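Local atomic coordinates of HAD hydrolase, family IA, variant 3 (PDB entry 6W04), a protein that probably acts as a magnesium-dependent hydrolase of the haloacid dehalogenase superfamily, though its substrate is not established. Residues D7-L12 with N74-M79. Sequence-based numbering, arbitrary orientation. Where two conformers were deposited one is given.
With MG (magnesium ion), chain B.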
loop_
_atom_site.group_PDB
_atom_site.type_symbol
_atom_site.label_atom_id
_atom_site.label_comp_id
_atom_site.label_asym_id
_atom_site.label_seq_id
_atom_site.Cartn_x
_atom_site.Cartn_y
_atom_site.Cartn_z
ATOM N N ASP A 7 0.233 -2.136 4.958
ATOM C CA ASP A 7 0.312 -1.328 3.741
ATOM C C ASP A 7 -0.862 -0.366 3.718
ATOM O O ASP A 7 -1.882 -0.603 4.366
ATOM C CB ASP A 7 0.269 -2.226 2.512
ATOM C CG ASP A 7 0.336 -1.459 1.216
ATOM O OD1 ASP A 7 1.208 -0.572 1.086
ATOM O OD2 ASP A 7 -0.470 -1.769 0.315
ATOM N N PHE A 8 -0.746 0.730 2.967
ATOM C CA PHE A 8 -1.833 1.703 2.972
ATOM C C PHE A 8 -2.659 1.659 1.689
ATOM O O PHE A 8 -3.817 1.227 1.730
ATOM C CB PHE A 8 -1.316 3.104 3.269
ATOM C CG PHE A 8 -2.421 4.060 3.614
ATOM C CD1 PHE A 8 -2.936 4.098 4.902
ATOM C CD2 PHE A 8 -3.008 4.840 2.631
ATOM C CE1 PHE A 8 -3.987 4.940 5.224
ATOM C CE2 PHE A 8 -4.048 5.696 2.946
ATOM C CZ PHE A 8 -4.539 5.739 4.240
ATOM N N ASN A 9 -2.100 2.071 0.544
ATOM C CA ASN A 9 -2.862 2.119 -0.704
ATOM C C ASN A 9 -3.280 0.723 -1.147
ATOM O O ASN A 9 -2.447 -0.172 -1.294
ATOM C CB ASN A 9 -2.017 2.773 -1.797
ATOM C CG ASN A 9 -1.543 4.148 -1.395
ATOM O OD1 ASN A 9 -0.388 4.344 -0.996
ATOM N ND2 ASN A 9 -2.453 5.108 -1.450
ATOM N N GLY A 10 -4.577 0.546 -1.388
ATOM C CA GLY A 10 -5.107 -0.737 -1.817
ATOM C C GLY A 10 -5.339 -1.711 -0.686
ATOM O O GLY A 10 -5.968 -2.745 -0.903
ATOM N N THR A 11 -4.879 -1.387 0.516
ATOM C CA THR A 11 -4.993 -2.249 1.683
ATOM C C THR A 11 -5.857 -1.602 2.759
ATOM O O THR A 11 -6.887 -2.170 3.140
ATOM C CB THR A 11 -3.573 -2.566 2.212
ATOM O OG1 THR A 11 -2.862 -3.362 1.247
ATOM C CG2 THR A 11 -3.629 -3.313 3.546
ATOM N N LEU A 12 -5.473 -0.421 3.260
ATOM C CA LEU A 12 -6.301 0.294 4.228
ATOM C C LEU A 12 -7.346 1.185 3.574
ATOM O O LEU A 12 -8.386 1.460 4.192
ATOM C CB LEU A 12 -5.419 1.134 5.164
ATOM C CG LEU A 12 -4.752 0.330 6.286
ATOM C CD1 LEU A 12 -3.782 1.186 7.085
ATOM C CD2 LEU A 12 -5.813 -0.304 7.237
ATOM N N ASN A 74 -0.537 15.200 -7.564
ATOM C CA ASN A 74 -1.360 16.342 -7.197
ATOM C C ASN A 74 -2.827 16.111 -7.572
ATOM O O ASN A 74 -3.734 16.440 -6.793
ATOM C CB ASN A 74 -0.814 17.603 -7.863
ATOM C CG ASN A 74 -1.719 18.783 -7.676
ATOM O OD1 ASN A 74 -2.156 19.400 -8.644
ATOM N ND2 ASN A 74 -2.028 19.095 -6.424
ATOM N N LEU A 75 -3.081 15.561 -8.760
ATOM C CA LEU A 75 -4.462 15.244 -9.137
ATOM C C LEU A 75 -5.052 14.203 -8.183
ATOM O O LEU A 75 -6.167 14.365 -7.674
ATOM C CB LEU A 75 -4.523 14.767 -10.590
ATOM C CG LEU A 75 -5.861 14.263 -11.183
ATOM C CD1 LEU A 75 -7.011 15.254 -10.981
ATOM C CD2 LEU A 75 -5.719 13.949 -12.704
ATOM N N TYR A 76 -4.295 13.146 -7.894
ATOM C CA TYR A 76 -4.766 12.104 -6.987
ATOM C C TYR A 76 -5.105 12.656 -5.602
ATOM O O TYR A 76 -6.177 12.359 -5.050
ATOM C CB TYR A 76 -3.711 11.000 -6.893
ATOM C CG TYR A 76 -3.894 10.082 -5.716
ATOM C CD1 TYR A 76 -4.841 9.058 -5.755
ATOM C CD2 TYR A 76 -3.128 10.233 -4.558
ATOM C CE1 TYR A 76 -5.031 8.210 -4.652
ATOM C CE2 TYR A 76 -3.291 9.369 -3.456
ATOM C CZ TYR A 76 -4.265 8.357 -3.533
ATOM O OH TYR A 76 -4.462 7.496 -2.473
ATOM N N ARG A 77 -4.200 13.453 -5.016
ATOM C CA ARG A 77 -4.427 13.996 -3.675
ATOM C C ARG A 77 -5.682 14.838 -3.623
ATOM O O ARG A 77 -6.425 14.794 -2.639
ATOM C CB ARG A 77 -3.260 14.875 -3.230
ATOM C CG ARG A 77 -2.049 14.144 -2.878
ATOM C CD ARG A 77 -0.923 15.127 -2.696
ATOM N NE ARG A 77 0.295 14.529 -3.198
ATOM C CZ ARG A 77 1.251 15.201 -3.818
ATOM N NH1 ARG A 77 2.316 14.550 -4.243
ATOM N NH2 ARG A 77 1.139 16.514 -4.003
ATOM N N THR A 78 -5.896 15.653 -4.653
ATOM C CA THR A 78 -7.058 16.526 -4.702
ATOM C C THR A 78 -8.341 15.707 -4.775
ATOM O O THR A 78 -9.306 15.971 -4.045
ATOM C CB THR A 78 -6.914 17.456 -5.903
ATOM O OG1 THR A 78 -5.750 18.260 -5.712
ATOM C CG2 THR A 78 -8.120 18.351 -6.036
ATOM N N MET A 79 -8.354 14.693 -5.640
ATOM C CA MET A 79 -9.521 13.817 -5.763
ATOM C C MET A 79 -9.767 13.017 -4.484
ATOM O O MET A 79 -10.911 12.905 -4.022
ATOM C CB MET A 79 -9.336 12.877 -6.957
ATOM C CG MET A 79 -9.216 13.623 -8.304
ATOM S SD MET A 79 -10.778 14.413 -8.867
ATOM C CE MET A 79 -11.901 13.008 -8.757
HETATM MG MG MG B . -0.775 -1.403 -1.685
HETATM O O HOH W 1 0.980 -2.594 -1.911
HETATM O O HOH W 2 -1.456 -1.169 -3.769
#
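N9 and Y76 are the two residues that meet here, and the evidence speaks for a shared partner, not a direct bond: N9 ND2 lies 3.3 Å from Y76 OH, but the angle is too poor for hydrogen bonding. The amide plane stands 65° from the phenol ring. Both polar atoms instead hydrogen-bond to D15 OD2, which thus links them, while N9 OD1 is taken up by S111 OG and the amide is held at both ends. The backbones stay well apart, with 11.9 Å between N9 CA and Y76 CA; Y76 CG, anti to its own backbone N (chi1 164°), sends the phenol across that gap from helix 62-82, and H19 stacks on its ring. In the fold, the loop following strand 3-7 carries a D-x-N-G-T version of HAD motif I, usually DxDGT, with N9 at the place of the second aspartate, and helix 62-82 belongs to the helical insertion, the cap. Metal coordination uses the loop's other side: D7 OD2 and N9 O each bind magnesium at 2.1 Å, with D169 and two waters among the remaining ligands. Backbone bonds shape the turn, F8 O accepting from T11 N (3.1 Å) and L12 N (2.8 Å).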